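Local coordinates for protein member of s1p family of ribosomal proteins (Pyrococcus furiosus, PDB 5YH1) that binds a manganese ion through its DHH domain and probably acts as an exonuclease on nucleic acids, at residues Leu60-Asp65 against Phe97-Ser102; Pro105-Glu110 against Val133-Asn138; Val318-Gly323 against Glu433-Lys438. All coordinates share one frame; numbering follows the deposited sequence.

Contact 1: residues Leu60-Asp65 against Phe97-Ser102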
loop_
_atom_site.group_PDB
_atom_site.type_symbol
_atom_site.label_atom_id
_atom_site.label_comp_id
_atom_site.label_asym_id
_atom_site.label_seq_id
_atom_site.Cartn_x
_atom_site.Cartn_y
_atom_site.Cartn_z
ATOM N N LEU A 60 17.729 -11.508 4.191
ATOM C CA LEU A 60 18.664 -10.582 3.564
ATOM C C LEU A 60 17.923 -9.318 3.124
ATOM O O LEU A 60 17.073 -9.361 2.238
ATOM C CB LEU A 60 19.376 -11.259 2.388
ATOM C CG LEU A 60 20.654 -10.580 1.889
ATOM C CD1 LEU A 60 21.478 -11.531 1.051
ATOM C CD2 LEU A 60 20.352 -9.328 1.082
ATOM N N ARG A 61 18.253 -8.201 3.763
ATOM C CA ARG A 61 17.738 -6.880 3.402
ATOM C C ARG A 61 18.792 -6.141 2.608
ATOM O O ARG A 61 19.963 -6.136 3.002
ATOM C CB ARG A 61 17.453 -6.063 4.656
ATOM C CG ARG A 61 16.159 -6.407 5.353
ATOM C CD ARG A 61 15.072 -5.444 4.932
ATOM N NE ARG A 61 13.757 -5.888 5.376
ATOM C CZ ARG A 61 12.619 -5.539 4.786
ATOM N NH1 ARG A 61 12.626 -4.733 3.729
ATOM N NH2 ARG A 61 11.470 -5.987 5.258
ATOM N N HIS A 62 18.381 -5.501 1.514
ATOM C CA HIS A 62 19.283 -4.679 0.719
ATOM C C HIS A 62 18.609 -3.430 0.182
ATOM O O HIS A 62 17.412 -3.427 -0.112
ATOM C CB HIS A 62 19.890 -5.488 -0.439
ATOM C CG HIS A 62 18.898 -5.908 -1.479
ATOM N ND1 HIS A 62 18.437 -5.052 -2.455
ATOM C CD2 HIS A 62 18.290 -7.095 -1.703
ATOM C CE1 HIS A 62 17.582 -5.690 -3.231
ATOM N NE2 HIS A 62 17.477 -6.931 -2.799
ATOM N N HIS A 63 19.391 -2.372 0.031
ATOM C CA HIS A 63 18.912 -1.155 -0.601
ATOM C C HIS A 63 18.438 -1.453 -2.029
ATOM O O HIS A 63 19.005 -2.315 -2.706
ATOM C CB HIS A 63 20.008 -0.098 -0.602
ATOM C CG HIS A 63 19.536 1.247 -1.035
ATOM N ND1 HIS A 63 19.985 1.858 -2.186
ATOM C CD2 HIS A 63 18.631 2.088 -0.489
ATOM C CE1 HIS A 63 19.382 3.025 -2.326
ATOM N NE2 HIS A 63 18.559 3.191 -1.305
ATOM N N ALA A 64 17.397 -0.745 -2.466
ATOM C CA ALA A 64 16.694 -1.061 -3.706
ATOM C C ALA A 64 17.249 -0.305 -4.920
ATOM O O ALA A 64 16.491 0.302 -5.677
ATOM C CB ALA A 64 15.200 -0.772 -3.554
ATOM N N ASP A 65 18.566 -0.332 -5.108
ATOM C CA ASP A 65 19.163 0.197 -6.329
ATOM C C ASP A 65 20.097 -0.834 -6.949
ATOM O O ASP A 65 20.214 -1.959 -6.444
ATOM C CB ASP A 65 19.839 1.553 -6.084
ATOM C CG ASP A 65 21.049 1.472 -5.174
ATOM O OD1 ASP A 65 21.414 0.385 -4.670
ATOM O OD2 ASP A 65 21.632 2.538 -4.927
ATOM N N PHE A 97 15.191 -18.912 3.197
ATOM C CA PHE A 97 15.848 -17.708 2.721
ATOM C C PHE A 97 14.848 -16.704 2.159
ATOM O O PHE A 97 14.026 -17.046 1.307
ATOM C CB PHE A 97 16.893 -18.034 1.659
ATOM C CG PHE A 97 17.597 -16.821 1.126
ATOM C CD1 PHE A 97 18.692 -16.300 1.786
ATOM C CD2 PHE A 97 17.145 -16.186 -0.025
ATOM C CE1 PHE A 97 19.340 -15.176 1.317
ATOM C CE2 PHE A 97 17.790 -15.059 -0.505
ATOM C CZ PHE A 97 18.889 -14.556 0.166
ATOM N N LYS A 98 14.955 -15.461 2.619
ATOM C CA LYS A 98 14.129 -14.367 2.137
ATOM C C LYS A 98 14.989 -13.158 1.804
ATOM O O LYS A 98 15.810 -12.740 2.614
ATOM C CB LYS A 98 13.114 -13.971 3.208
ATOM C CG LYS A 98 12.103 -15.054 3.537
ATOM C CD LYS A 98 11.130 -15.244 2.380
ATOM C CE LYS A 98 10.441 -16.595 2.446
ATOM N NZ LYS A 98 9.593 -16.721 3.647
ATOM N N ARG A 99 14.783 -12.594 0.614
ATOM C CA ARG A 99 15.443 -11.364 0.206
ATOM C C ARG A 99 14.384 -10.268 0.106
ATOM O O ARG A 99 13.392 -10.430 -0.600
ATOM C CB ARG A 99 16.182 -11.568 -1.124
ATOM C CG ARG A 99 17.006 -10.373 -1.575
ATOM C CD ARG A 99 17.853 -10.685 -2.801
ATOM N NE ARG A 99 17.051 -11.218 -3.904
ATOM C CZ ARG A 99 16.270 -10.500 -4.703
ATOM N NH1 ARG A 99 16.174 -9.198 -4.556
ATOM N NH2 ARG A 99 15.583 -11.090 -5.666
ATOM N N ARG A 100 14.609 -9.157 0.812
ATOM C CA ARG A 100 13.653 -8.050 0.872
ATOM C C ARG A 100 14.337 -6.718 0.616
ATOM O O ARG A 100 15.209 -6.322 1.386
ATOM C CB ARG A 100 12.979 -8.013 2.240
ATOM C CG ARG A 100 12.150 -9.247 2.511
ATOM C CD ARG A 100 11.537 -9.263 3.902
ATOM N NE ARG A 100 10.803 -10.517 4.086
ATOM C CZ ARG A 100 10.701 -11.198 5.223
ATOM N NH1 ARG A 100 11.258 -10.762 6.356
ATOM N NH2 ARG A 100 10.028 -12.334 5.219
ATOM N N PRO A 101 13.947 -6.012 -0.464
ATOM C CA PRO A 101 14.543 -4.702 -0.684
ATOM C C PRO A 101 14.040 -3.662 0.310
ATOM O O PRO A 101 12.931 -3.787 0.830
ATOM C CB PRO A 101 14.099 -4.328 -2.102
ATOM C CG PRO A 101 13.647 -5.590 -2.725
ATOM C CD PRO A 101 13.108 -6.423 -1.602
ATOM N N SER A 102 14.881 -2.663 0.561
ATOM C CA SER A 102 14.544 -1.499 1.353
ATOM C C SER A 102 14.723 -0.306 0.442
ATOM O O SER A 102 15.817 -0.097 -0.100
ATOM C CB SER A 102 15.483 -1.376 2.554
ATOM O OG SER A 102 15.248 -2.411 3.491
#
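The H62 ring lies against P101, whose CA sits over one ring face, 4.2 Å from the centroid, in a CH-pi contact. At the ring edge R99 arrives. R99 NH1 donates to H62 NE2 over 3.2 Å, with the ring and guanidinium planes 23° apart. The R99 chain runs out extended and then bends at chi3 (54°), which brings the guanidinium back to the histidine. Its NE makes a salt bridge with E76. On the other side of the imidazole, H62 ND1 donates to H63 O at 2.8 Å, so both ring nitrogens are engaged and the ring's rotation is fixed. These residues belong to neighbouring parallel strands, 58-63 and 97-102, of the five-stranded sheet of the DHH domain, and 97-102 is its outermost strand on this side. The ladder runs from L60 N to K98 O (2.8 Å) up to S102 N to H62 O (2.7 Å). On the H62 face, L60 CB meets F97 CZ at 4.0 Å. On the opposite face of the sheet, R100 CB rests over the centre of the R61 guanidinium, 3.5 Å above its plane. D115 forms salt bridges with both arginines, which probably offsets their like charges.

Contact 2: residues Pro105-Glu110 against Val133-Asn138. With MN (manganese (II) ion), chain F.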
loop_
_atom_site.group_PDB
_atom_site.type_symbol
_atom_site.label_atom_id
_atom_site.label_comp_id
_atom_site.label_asym_id
_atom_site.label_seq_id
_atom_site.Cartn_x
_atom_site.Cartn_y
_atom_site.Cartn_z
ATOM N N PRO A 105 17.365 4.538 2.541
ATOM C CA PRO A 105 18.809 4.325 2.711
ATOM C C PRO A 105 19.206 3.904 4.141
ATOM O O PRO A 105 20.358 4.071 4.554
ATOM C CB PRO A 105 19.396 5.698 2.359
ATOM C CG PRO A 105 18.339 6.659 2.818
ATOM C CD PRO A 105 17.010 5.968 2.649
ATOM N N PHE A 106 18.255 3.368 4.894
ATOM C CA PHE A 106 18.547 2.796 6.196
ATOM C C PHE A 106 17.493 1.744 6.517
ATOM O O PHE A 106 16.487 1.621 5.814
ATOM C CB PHE A 106 18.618 3.893 7.270
ATOM C CG PHE A 106 17.309 4.587 7.536
ATOM C CD1 PHE A 106 16.869 5.617 6.714
ATOM C CD2 PHE A 106 16.533 4.241 8.639
ATOM C CE1 PHE A 106 15.669 6.267 6.974
ATOM C CE2 PHE A 106 15.337 4.894 8.902
ATOM C CZ PHE A 106 14.904 5.900 8.063
ATOM N N TYR A 107 17.751 0.965 7.558
ATOM C CA TYR A 107 16.852 -0.097 7.977
ATOM C C TYR A 107 15.667 0.545 8.722
ATOM O O TYR A 107 15.710 0.747 9.930
ATOM C CB TYR A 107 17.629 -1.096 8.842
ATOM C CG TYR A 107 17.027 -2.478 9.036
ATOM C CD1 TYR A 107 15.832 -2.864 8.428
ATOM C CD2 TYR A 107 17.685 -3.415 9.822
ATOM C CE1 TYR A 107 15.309 -4.137 8.624
ATOM C CE2 TYR A 107 17.174 -4.686 10.010
ATOM C CZ TYR A 107 15.988 -5.044 9.408
ATOM O OH TYR A 107 15.494 -6.319 9.606
ATOM N N GLU A 108 14.639 0.903 7.960
ATOM C CA GLU A 108 13.433 1.573 8.465
ATOM C C GLU A 108 12.688 0.745 9.477
ATOM O O GLU A 108 12.672 -0.475 9.366
ATOM C CB GLU A 108 12.438 1.773 7.330
ATOM C CG GLU A 108 12.584 3.041 6.558
ATOM C CD GLU A 108 11.474 3.172 5.543
ATOM O OE1 GLU A 108 10.716 4.150 5.629
ATOM O OE2 GLU A 108 11.345 2.284 4.685
ATOM N N LEU A 109 11.987 1.404 10.397
ATOM C CA LEU A 109 11.210 0.675 11.410
ATOM C C LEU A 109 10.109 -0.168 10.785
ATOM O O LEU A 109 9.846 -1.276 11.248
ATOM C CB LEU A 109 10.632 1.610 12.476
ATOM C CG LEU A 109 11.651 2.252 13.424
ATOM C CD1 LEU A 109 10.948 2.990 14.550
ATOM C CD2 LEU A 109 12.606 1.219 13.996
ATOM N N GLU A 110 9.487 0.330 9.718
ATOM C CA GLU A 110 8.458 -0.447 9.039
ATOM C C GLU A 110 9.030 -1.766 8.510
ATOM O O GLU A 110 8.363 -2.798 8.577
ATOM C CB GLU A 110 7.805 0.361 7.909
ATOM C CG GLU A 110 6.680 -0.397 7.214
ATOM C CD GLU A 110 5.807 0.472 6.310
ATOM O OE1 GLU A 110 6.034 1.698 6.220
ATOM O OE2 GLU A 110 4.873 -0.080 5.688
ATOM N N VAL A 133 20.106 -12.235 10.320
ATOM C CA VAL A 133 19.778 -11.074 9.509
ATOM C C VAL A 133 21.049 -10.520 8.854
ATOM O O VAL A 133 22.043 -10.228 9.547
ATOM C CB VAL A 133 19.096 -9.989 10.365
ATOM C CG1 VAL A 133 18.856 -8.726 9.553
ATOM C CG2 VAL A 133 17.774 -10.512 10.925
ATOM N N VAL A 134 21.011 -10.405 7.524
ATOM C CA VAL A 134 22.111 -9.852 6.727
ATOM C C VAL A 134 21.600 -8.609 6.023
ATOM O O VAL A 134 20.652 -8.696 5.233
ATOM C CB VAL A 134 22.618 -10.852 5.664
ATOM C CG1 VAL A 134 23.809 -10.278 4.905
ATOM C CG2 VAL A 134 22.985 -12.189 6.302
ATOM N N ILE A 135 22.207 -7.459 6.326
ATOM C CA ILE A 135 21.819 -6.182 5.735
ATOM C C ILE A 135 22.933 -5.737 4.803
ATOM O O ILE A 135 24.108 -5.760 5.194
ATOM C CB ILE A 135 21.657 -5.058 6.770
ATOM C CG1 ILE A 135 21.020 -5.564 8.057
ATOM C CG2 ILE A 135 20.865 -3.901 6.159
ATOM C CD1 ILE A 135 19.569 -5.966 7.905
ATOM N N VAL A 136 22.563 -5.296 3.601
ATOM C CA VAL A 136 23.529 -5.076 2.520
ATOM C C VAL A 136 23.236 -3.766 1.804
ATOM O O VAL A 136 22.083 -3.487 1.444
ATOM C CB VAL A 136 23.469 -6.230 1.508
ATOM C CG1 VAL A 136 24.463 -6.022 0.376
ATOM C CG2 VAL A 136 23.713 -7.558 2.210
ATOM N N ASP A 137 24.286 -2.975 1.597
ATOM C CA ASP A 137 24.194 -1.617 1.039
ATOM C C ASP A 137 23.399 -0.637 1.916
ATOM O O ASP A 137 23.136 0.506 1.534
ATOM C CB ASP A 137 23.657 -1.643 -0.400
ATOM C CG ASP A 137 23.971 -0.364 -1.157
ATOM O OD1 ASP A 137 25.121 0.134 -1.042
ATOM O OD2 ASP A 137 23.068 0.158 -1.842
ATOM N N ASN A 138 23.052 -1.100 3.108
ATOM C CA ASN A 138 22.405 -0.322 4.145
ATOM C C ASN A 138 22.980 -0.915 5.421
ATOM O O ASN A 138 23.647 -1.951 5.361
ATOM C CB ASN A 138 20.885 -0.555 4.148
ATOM C CG ASN A 138 20.115 0.428 3.287
ATOM O OD1 ASN A 138 20.680 1.331 2.677
ATOM N ND2 ASN A 138 18.792 0.245 3.229
HETATM MN MN MN F . 25.845 1.251 -2.933
HETATM O O HOH W 1 23.870 1.496 -3.794
HETATM O O HOH W 2 25.480 3.399 -2.477
#
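Y107 and I135 make the tight part of this contact. The methyl CD1 of I135 reaches Y107 CE2 at 3.4 Å and approaches the ring obliquely. The two side chains cross at about a right angle. V133 CG1 sits further along, 4.1 Å from Y107 OH. The tyrosine has CG anti to the backbone N (chi1 -162°), which brings the ring to the I135 and V133 side chains that point at it. Helix 145-152 also packs on this ring, through A147, Y148 and L151. The phenol is not left without a polar partner in this buried place: its OH is hydrogen-bonded to D115. Y107 N is held by D144.

The outer side, formed by the side chains of P105 and F106, is looser. P105 is exposed, and the CB atoms of P105 and F106 are directed away from segment 133-138. N138 is buried behind them, its side chain against the loop backbone, with the CA atoms of F106 and N138 5.4 Å apart.

Next to N138, at the end of the strand, D137 takes no part in the packing with the loop; its carboxylate goes to the metal. D137 OD1 binds the manganese ion at 2.3 Å. Its second oxygen, OD2, accepts from a metal-bound water 2.5 Å away. D67, H163 and D229 also bind the ion. D65 OD1 lies close to D137 OD2. A metal-binding aspartate just past the C-terminal end of a parallel strand is typical of the manganese site of DHH-family phosphoesterases.

Contact 3: residues Val318-Gly323 against Glu433-Lys438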
loop_
_atom_site.group_PDB
_atom_site.type_symbol
_atom_site.label_atom_id
_atom_site.label_comp_id
_atom_site.label_asym_id
_atom_site.label_seq_id
_atom_site.Cartn_x
_atom_site.Cartn_y
_atom_site.Cartn_z
ATOM N N VAL A 318 23.254 29.725 -12.740
ATOM C CA VAL A 318 24.055 30.938 -12.631
ATOM C C VAL A 318 25.476 30.602 -12.207
ATOM O O VAL A 318 25.704 29.713 -11.381
ATOM C CB VAL A 318 23.437 31.970 -11.649
ATOM C CG1 VAL A 318 22.058 32.379 -12.129
ATOM C CG2 VAL A 318 23.344 31.423 -10.228
ATOM N N VAL A 319 26.429 31.318 -12.788
ATOM C CA VAL A 319 27.816 31.230 -12.358
ATOM C C VAL A 319 28.020 32.289 -11.288
ATOM O O VAL A 319 27.838 33.472 -11.528
ATOM C CB VAL A 319 28.802 31.442 -13.518
ATOM C CG1 VAL A 319 30.244 31.348 -13.014
ATOM C CG2 VAL A 319 28.541 30.417 -14.618
ATOM N N LEU A 320 28.386 31.848 -10.101
ATOM C CA LEU A 320 28.551 32.739 -8.965
ATOM C C LEU A 320 29.926 33.410 -9.052
ATOM O O LEU A 320 30.808 32.909 -9.759
ATOM C CB LEU A 320 28.429 31.937 -7.667
ATOM C CG LEU A 320 27.168 31.073 -7.502
ATOM C CD1 LEU A 320 27.214 30.286 -6.202
ATOM C CD2 LEU A 320 25.923 31.932 -7.565
ATOM N N PRO A 321 30.122 34.529 -8.324
ATOM C CA PRO A 321 31.416 35.232 -8.321
ATOM C C PRO A 321 32.632 34.331 -8.080
ATOM O O PRO A 321 33.685 34.542 -8.685
ATOM C CB PRO A 321 31.255 36.234 -7.176
ATOM C CG PRO A 321 29.791 36.553 -7.185
ATOM C CD PRO A 321 29.117 35.243 -7.503
ATOM N N ASN A 322 32.489 33.327 -7.223
ATOM C CA ASN A 322 33.601 32.419 -6.943
ATOM C C ASN A 322 33.878 31.372 -8.039
ATOM O O ASN A 322 34.827 30.587 -7.929
ATOM C CB ASN A 322 33.428 31.746 -5.581
ATOM C CG ASN A 322 32.118 30.976 -5.455
ATOM O OD1 ASN A 322 31.406 30.755 -6.441
ATOM N ND2 ASN A 322 31.793 30.569 -4.225
ATOM N N GLY A 323 33.055 31.359 -9.085
ATOM C CA GLY A 323 33.222 30.432 -10.191
ATOM C C GLY A 323 32.316 29.213 -10.166
ATOM O O GLY A 323 32.304 28.433 -11.119
ATOM N N GLU A 433 25.566 30.107 1.797
ATOM C CA GLU A 433 26.694 29.261 2.163
ATOM C C GLU A 433 27.527 28.852 0.940
ATOM O O GLU A 433 28.748 28.700 1.048
ATOM C CB GLU A 433 26.227 28.010 2.906
ATOM C CG GLU A 433 25.651 28.293 4.286
ATOM C CD GLU A 433 26.593 29.094 5.175
ATOM O OE1 GLU A 433 26.177 30.165 5.661
ATOM O OE2 GLU A 433 27.751 28.662 5.371
ATOM N N VAL A 434 26.862 28.663 -0.202
ATOM C CA VAL A 434 27.543 28.297 -1.443
ATOM C C VAL A 434 28.307 29.503 -1.994
ATOM O O VAL A 434 29.466 29.360 -2.368
ATOM C CB VAL A 434 26.566 27.721 -2.495
ATOM C CG1 VAL A 434 27.274 27.485 -3.819
ATOM C CG2 VAL A 434 25.968 26.411 -1.994
ATOM N N LEU A 435 27.667 30.676 -2.023
ATOM C CA LEU A 435 28.337 31.938 -2.390
ATOM C C LEU A 435 29.624 32.196 -1.598
ATOM O O LEU A 435 30.590 32.695 -2.148
ATOM C CB LEU A 435 27.415 33.139 -2.175
ATOM C CG LEU A 435 26.490 33.515 -3.330
ATOM C CD1 LEU A 435 25.331 34.360 -2.815
ATOM C CD2 LEU A 435 27.257 34.253 -4.417
ATOM N N LYS A 436 29.610 31.863 -0.311
ATOM C CA LYS A 436 30.729 32.137 0.592
ATOM C C LYS A 436 31.885 31.143 0.484
ATOM O O LYS A 436 32.939 31.361 1.076
ATOM C CB LYS A 436 30.232 32.171 2.048
ATOM C CG LYS A 436 29.376 33.387 2.369
ATOM C CD LYS A 436 28.489 33.184 3.592
ATOM C CE LYS A 436 29.253 32.681 4.806
ATOM N NZ LYS A 436 28.317 32.365 5.920
ATOM N N LEU A 437 31.696 30.050 -0.248
ATOM C CA LEU A 437 32.761 29.064 -0.406
ATOM C C LEU A 437 33.961 29.720 -1.090
ATOM O O LEU A 437 33.807 30.604 -1.933
ATOM C CB LEU A 437 32.289 27.858 -1.214
ATOM C CG LEU A 437 31.169 26.998 -0.624
ATOM C CD1 LEU A 437 30.680 25.988 -1.651
ATOM C CD2 LEU A 437 31.619 26.297 0.647
ATOM N N LYS A 438 35.154 29.297 -0.699
ATOM C CA LYS A 438 36.391 29.846 -1.250
ATOM C C LYS A 438 37.228 28.722 -1.841
ATOM O O LYS A 438 37.281 27.631 -1.285
ATOM C CB LYS A 438 37.158 30.589 -0.154
ATOM C CG LYS A 438 36.741 32.048 -0.015
ATOM C CD LYS A 438 36.614 32.497 1.436
ATOM C CE LYS A 438 37.931 32.430 2.193
ATOM N NZ LYS A 438 37.742 32.813 3.623
#
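L320 to G323 form a type I beta turn, closed by G323 N donating to L320 O at 2.8 Å, and the turn faces the last residues of helix 423-435. It is the hairpin turn between the antiparallel strands 316-319 and 325-330, at one border of the six-stranded mixed sheet. The contact therefore joins an edge hairpin to the C-terminal end of the chain's last helix.

N322 carries the polar part. Its ND2 donates two hydrogen bonds to main-chain carbonyls of the other segment. N322 ND2 meets V434 O at 3.2 Å, in the carbonyl plane, on a lone pair. The bond to L437 O is straighter at the hydrogen (163°), but the donor is tilted from that carbonyl plane. Both acceptors lie near the plane of the amide, so both N-H groups are probably used, and they fix the rotation of the amide. Its CG stands between the backbone N and the carbonyl carbon (chi1 57°), which aims the amide at the helix end. The amide oxygen, OD1, accepts from I324 N, and this further fixes the rotation. V434 O is shared, since L437 N donates to it as well.

Beside the amide the contact is apolar. L320 points at the helix and splits its two methyls between two residues. CD1 goes to V434 CG1, while CD2 goes to L435 CD2 at 4.1 Å. L320 crosses both side chains at about a right angle. V434 is buried and also touches I324, whereas L435 is exposed. At the outer margin the ring of P321 rests on L435, with P321 CD 3.7 Å from L435 CD2.

Contacts 1 and 2 are buried and share one parallel sheet. Strands 58-63 and 132-136 are neighbours in it, and R61 probably bonds through its backbone to V134 and V136. D115 ties them further, since it serves R61 and R100 of contact 1 and Y107 of contact 2. Near the metal, H63 packs on D137. Contact 1 is a strand ladder with arginine and histidine chemistry. Contact 2 relies on aromatic-aliphatic packing beside a metal ligand. Contact 3 is a surface contact on the mixed sheet, with its nearest atoms about 22 Å from contact 2. It pairs one amide with carbonyls at a helix end, away from the manganese.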